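Local coordinates for protein epsin-1 (Saccharomyces cerevisiae, PDB 5LOZ) that binds phosphoinositide-rich membranes through its ENTH domain and, as a clathrin- and ubiquitin-binding adaptor, is required for endocytosis and actin localization, at residues A13-H19 with Y56-K62; S4-V10 with D38-I42. All blocks are in the same frame, centred on the assembly; numbering follows the deposited sequence.

Interaction 1 of 2, residues A13-H19 with Y56-K62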
# COMPACT_ATOMS: atom_id res chain seq x y z
N ALA A 13 9.90 4.46 -1.97
CA ALA A 13 9.13 4.14 -0.79
C ALA A 13 8.76 2.63 -0.69
O ALA A 13 8.45 2.15 0.39
CB ALA A 13 7.82 5.00 -0.79
N THR A 14 8.82 1.91 -1.81
CA THR A 14 8.46 0.52 -1.88
C THR A 14 9.64 -0.36 -2.33
O THR A 14 9.43 -1.48 -2.77
CB THR A 14 7.24 0.30 -2.77
OG1 THR A 14 7.49 0.85 -4.07
CG2 THR A 14 6.01 1.00 -2.17
N SER A 15 10.88 0.14 -2.18
CA SER A 15 12.04 -0.56 -2.72
C SER A 15 12.47 -1.76 -1.84
O SER A 15 12.06 -1.92 -0.69
CB SER A 15 13.22 0.39 -2.91
OG SER A 15 13.62 0.85 -1.67
N ASN A 16 13.26 -2.62 -2.43
CA ASN A 16 13.67 -3.89 -1.81
C ASN A 16 14.82 -3.83 -0.83
O ASN A 16 15.68 -4.72 -0.80
CB ASN A 16 13.97 -4.90 -2.93
CG ASN A 16 13.95 -6.35 -2.47
OD1 ASN A 16 13.08 -6.76 -1.73
ND2 ASN A 16 14.92 -7.15 -2.96
N ASP A 17 14.90 -2.80 -0.00
CA ASP A 17 15.91 -2.76 1.06
C ASP A 17 15.46 -3.43 2.37
O ASP A 17 15.92 -4.54 2.70
CB ASP A 17 16.52 -1.35 1.24
CG ASP A 17 15.46 -0.22 1.33
OD1 ASP A 17 14.41 -0.43 1.92
OD2 ASP A 17 15.67 0.86 0.77
N ASN A 18 14.58 -2.76 3.12
CA ASN A 18 14.02 -3.26 4.35
C ASN A 18 12.51 -3.02 4.27
O ASN A 18 12.10 -2.06 3.64
CB ASN A 18 14.61 -2.51 5.57
CG ASN A 18 16.08 -2.88 5.82
OD1 ASN A 18 16.36 -4.03 6.18
ND2 ASN A 18 17.02 -1.94 5.56
N HIS A 19 11.71 -3.88 4.87
CA HIS A 19 10.23 -3.75 4.74
C HIS A 19 9.60 -2.53 5.44
O HIS A 19 8.43 -2.25 5.24
CB HIS A 19 9.50 -5.00 5.15
CG HIS A 19 9.55 -5.32 6.60
ND1 HIS A 19 8.75 -4.69 7.53
CD2 HIS A 19 10.28 -6.24 7.29
CE1 HIS A 19 9.00 -5.20 8.73
NE2 HIS A 19 9.92 -6.14 8.61
N TYR A 56 10.78 -10.95 -4.12
CA TYR A 56 10.61 -9.52 -3.84
C TYR A 56 9.42 -9.26 -2.95
O TYR A 56 8.69 -8.31 -3.18
CB TYR A 56 10.45 -8.77 -5.16
CG TYR A 56 11.63 -8.98 -6.05
CD1 TYR A 56 12.84 -8.38 -5.77
CD2 TYR A 56 11.55 -9.81 -7.15
CE1 TYR A 56 13.94 -8.58 -6.57
CE2 TYR A 56 12.65 -10.01 -7.97
CZ TYR A 56 13.85 -9.38 -7.67
OH TYR A 56 14.97 -9.57 -8.46
N TRP A 57 9.25 -10.09 -1.91
CA TRP A 57 8.17 -9.91 -0.99
C TRP A 57 8.19 -8.54 -0.29
O TRP A 57 7.12 -8.08 0.17
CB TRP A 57 8.15 -11.03 0.06
CG TRP A 57 9.33 -11.06 1.00
CD1 TRP A 57 10.48 -11.78 0.83
CD2 TRP A 57 9.48 -10.36 2.23
NE1 TRP A 57 11.33 -11.56 1.89
CE2 TRP A 57 10.75 -10.69 2.76
CE3 TRP A 57 8.67 -9.48 2.96
CZ2 TRP A 57 11.21 -10.16 3.96
CZ3 TRP A 57 9.13 -8.99 4.14
CH2 TRP A 57 10.38 -9.32 4.64
N ARG A 58 9.36 -7.91 -0.18
CA ARG A 58 9.44 -6.56 0.43
C ARG A 58 8.72 -5.52 -0.41
O ARG A 58 8.11 -4.60 0.14
CB ARG A 58 10.87 -6.13 0.77
CG ARG A 58 11.53 -6.95 1.85
CD ARG A 58 13.02 -6.68 1.92
NE ARG A 58 13.61 -7.46 3.03
CZ ARG A 58 14.02 -8.73 2.92
NH1 ARG A 58 13.91 -9.36 1.77
NH2 ARG A 58 14.50 -9.38 3.97
N HIS A 59 8.71 -5.70 -1.73
CA HIS A 59 7.96 -4.84 -2.59
C HIS A 59 6.49 -4.90 -2.23
O HIS A 59 5.82 -3.87 -2.13
CB HIS A 59 8.11 -5.24 -4.07
CG HIS A 59 9.42 -4.88 -4.69
ND1 HIS A 59 9.83 -5.42 -5.89
CD2 HIS A 59 10.43 -4.10 -4.25
CE1 HIS A 59 11.03 -4.94 -6.18
NE2 HIS A 59 11.41 -4.14 -5.21
N ILE A 60 6.01 -6.12 -2.03
CA ILE A 60 4.61 -6.41 -1.70
C ILE A 60 4.23 -5.88 -0.33
O ILE A 60 3.27 -5.12 -0.21
CB ILE A 60 4.32 -7.95 -1.74
CG1 ILE A 60 4.81 -8.54 -3.09
CG2 ILE A 60 2.88 -8.22 -1.50
CD1 ILE A 60 4.46 -10.03 -3.30
N ALA A 61 5.01 -6.24 0.70
CA ALA A 61 4.78 -5.75 2.04
C ALA A 61 4.69 -4.23 2.08
O ALA A 61 3.76 -3.68 2.69
CB ALA A 61 5.87 -6.24 2.98
N LYS A 62 5.64 -3.54 1.46
CA LYS A 62 5.72 -2.09 1.58
C LYS A 62 4.57 -1.39 0.79
O LYS A 62 4.03 -0.40 1.25
CB LYS A 62 7.08 -1.59 1.13
CG LYS A 62 8.22 -2.11 1.98
CD LYS A 62 9.56 -1.75 1.40
CE LYS A 62 9.99 -0.34 1.78
NZ LYS A 62 11.38 -0.04 1.30
O HOH W 1 12.24 -8.86 -0.59
O HOH W 2 13.52 -2.46 -5.39
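K62 extends from the first turns of helix 57-73 into the curl of 13-19, where its ammonium group is held by two main-chain oxygens and one carboxylate oxygen. The chain bends at chi3 (83°), swinging CE past A13 O and bringing NZ to S15 O at 2.8 Å. Weaker bonds from NZ go to D17 OD1, as a salt bridge of 3.1 Å, and to N18 O at 3.2 Å. A long, flexible, charged side chain suits this place: its methylenes line the loop while its end satisfies two carbonyl oxygens and pairs with the D17 carboxylate. D17 OD1 also accepts a bond from N18 N, on its anti lone pair, which helps fix the carboxylate.

N16 lies across R58 at about a right angle, OD1 packing on R58 CB at 3.4 Å. Its amide suits the spot: OD1 accepts from a water to which R58 N and NH1 both donate, and ND2 meets the edge of the Y56 ring. N16 CB lies 3.5 Å from H59 NE2; a water links that nitrogen to N16 N, while H59 ND1 is bonded to D52. H19 crosses W57 obliquely, its CB and CD2 covering the indole edge.

The loop is thus laid over the start of helix 57-73; helix 36-50 touches T14 and H59, helix 23-32 touches A13, and helix 106-121 packs against H19, W57 and A61.

Interaction 2 of 2, residues S4-V10 with D38-I42; sequences SSTQVLV and DFFEI
E41 lays its carboxylate alongside the amide of Q7, the two flat groups stacked with planes 20° apart although the side chains cross at about a right angle. E41 CG is anti to its carbonyl carbon (chi1 -66°) and the chain runs extended beyond it, carrying OE1 to the N-terminal end of helix 5-13. There S4 OG donates to OE1 over 2.5 Å, from above the carboxylate plane. The same hydroxyl accepts from Q7 N, while Q7 OE1 takes S4 N on an in-plane lone pair at 2.8 Å, completing a capping box. Serine suits this N-cap because its short hydroxyl can serve the helix end and the neighbouring helix at once; the acid near that end would probably be favoured by the helix dipole. With an alanine in place of E41, S4 OG is likely to lose its acceptor across the contact, and the Q7 amide the carboxylate stacked on it.

T6 is split between polar and apolar partners. OG1 donates to D38 OD1 at 2.6 Å, from well above the carboxylate plane, whereas CG2, placed anti to the backbone N, presses on I42 CG1 at 3.4 Å, a close fit for two carbons. One turn on, V10 CG2 meets I42 CG2 at 4.4 Å, a looser apolar touch.

The segments 5-10 and 38-42 run in roughly the same direction, their axes 9.2 Å apart at closest and crossing at -38°. K32 of helix 23-32 touches D38 and shares a weak bond with T6 OG1, V10 also packs on M45 and L46 of helix 36-50, and F39 faces helix 76-84.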
# COMPACT_ATOMS: atom_id res chain seq x y z
N SER A 4 8.51 10.67 -13.44
CA SER A 4 8.09 11.88 -12.72
C SER A 4 8.71 11.77 -11.31
O SER A 4 9.16 10.69 -10.89
CB SER A 4 6.59 12.00 -12.62
OG SER A 4 6.07 10.94 -11.82
N SER A 5 8.71 12.88 -10.57
CA SER A 5 9.19 12.84 -9.20
C SER A 5 8.26 11.98 -8.31
O SER A 5 8.70 11.37 -7.37
CB SER A 5 9.27 14.28 -8.63
OG SER A 5 8.01 14.93 -8.73
N THR A 6 6.98 11.93 -8.63
CA THR A 6 6.02 11.06 -7.88
C THR A 6 6.38 9.57 -8.10
O THR A 6 6.33 8.77 -7.18
CB THR A 6 4.58 11.34 -8.32
OG1 THR A 6 4.27 12.72 -8.05
CG2 THR A 6 3.54 10.38 -7.58
N GLN A 7 6.80 9.23 -9.31
CA GLN A 7 7.16 7.88 -9.64
C GLN A 7 8.43 7.49 -8.88
O GLN A 7 8.53 6.37 -8.41
CB GLN A 7 7.32 7.69 -11.12
CG GLN A 7 5.97 7.72 -11.89
CD GLN A 7 6.13 7.69 -13.40
OE1 GLN A 7 6.91 8.45 -14.00
NE2 GLN A 7 5.36 6.84 -14.03
N VAL A 8 9.38 8.41 -8.74
CA VAL A 8 10.59 8.13 -7.99
C VAL A 8 10.22 7.98 -6.52
O VAL A 8 10.69 7.05 -5.86
CB VAL A 8 11.68 9.25 -8.18
CG1 VAL A 8 12.86 9.03 -7.24
CG2 VAL A 8 12.17 9.27 -9.64
N LEU A 9 9.36 8.88 -6.03
CA LEU A 9 8.85 8.81 -4.62
C LEU A 9 8.27 7.41 -4.30
O LEU A 9 8.68 6.73 -3.34
CB LEU A 9 7.77 9.85 -4.40
CG LEU A 9 7.38 10.38 -3.01
CD1 LEU A 9 5.91 10.81 -2.98
CD2 LEU A 9 7.70 9.50 -1.95
N VAL A 10 7.33 6.97 -5.12
CA VAL A 10 6.60 5.72 -4.82
C VAL A 10 7.53 4.52 -4.99
O VAL A 10 7.49 3.62 -4.16
CB VAL A 10 5.28 5.56 -5.61
CG1 VAL A 10 5.52 5.47 -7.13
CG2 VAL A 10 4.54 4.37 -5.11
N ASP A 38 -0.63 12.49 -10.10
CA ASP A 38 0.06 11.75 -9.06
C ASP A 38 -0.68 10.48 -8.65
O ASP A 38 -0.07 9.44 -8.52
CB ASP A 38 0.32 12.63 -7.84
CG ASP A 38 1.31 13.78 -8.12
OD1 ASP A 38 2.10 13.72 -9.08
OD2 ASP A 38 1.29 14.75 -7.34
N PHE A 39 -1.97 10.58 -8.36
CA PHE A 39 -2.81 9.43 -7.97
C PHE A 39 -2.63 8.24 -8.89
O PHE A 39 -2.30 7.15 -8.43
CB PHE A 39 -4.31 9.83 -7.97
CG PHE A 39 -5.22 8.70 -7.68
CD1 PHE A 39 -5.45 8.29 -6.39
CD2 PHE A 39 -5.81 8.00 -8.72
CE1 PHE A 39 -6.25 7.20 -6.14
CE2 PHE A 39 -6.63 6.94 -8.46
CZ PHE A 39 -6.84 6.54 -7.16
N PHE A 40 -2.78 8.45 -10.19
CA PHE A 40 -2.65 7.35 -11.15
C PHE A 40 -1.24 6.76 -11.15
O PHE A 40 -1.08 5.54 -11.24
CB PHE A 40 -3.07 7.80 -12.56
CG PHE A 40 -4.57 8.05 -12.70
CD1 PHE A 40 -5.45 6.99 -12.83
CD2 PHE A 40 -5.09 9.33 -12.67
CE1 PHE A 40 -6.81 7.21 -12.96
CE2 PHE A 40 -6.43 9.56 -12.80
CZ PHE A 40 -7.30 8.50 -12.95
N GLU A 41 -0.22 7.60 -11.10
CA GLU A 41 1.17 7.08 -11.09
C GLU A 41 1.45 6.29 -9.80
O GLU A 41 2.03 5.23 -9.85
CB GLU A 41 2.18 8.19 -11.25
CG GLU A 41 2.08 8.86 -12.63
CD GLU A 41 2.97 10.06 -12.76
OE1 GLU A 41 3.59 10.43 -11.74
OE2 GLU A 41 3.04 10.63 -13.86
N ILE A 42 1.01 6.82 -8.67
CA ILE A 42 1.06 6.11 -7.39
C ILE A 42 0.32 4.76 -7.43
O ILE A 42 0.92 3.72 -7.15
CB ILE A 42 0.56 6.98 -6.22
CG1 ILE A 42 1.48 8.20 -6.01
CG2 ILE A 42 0.55 6.15 -4.88
CD1 ILE A 42 0.99 9.28 -5.11
O HOH W 3 3.50 4.89 -12.07

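In the fold
Interactions 1 and 2 lie about 16 Å apart, centre to centre, in one ENTH domain, an all-helical alpha-alpha superhelix. In chain order they interleave: 4-10, then 13-19, then 38-42, then 56-62. The first helix and the loop that follows it are therefore held at two places: segment 4-10 docks on helix 36-50, and the loop segment 13-19 docks on the next helix, 57-73. The segments 4-10 and 13-19 adjoin in sequence, and a bond from T14 OG1 to V10 O ties the end of the helix to the loop. Together the contacts fasten the N-terminal part of the domain across two consecutive helices of the superhelix.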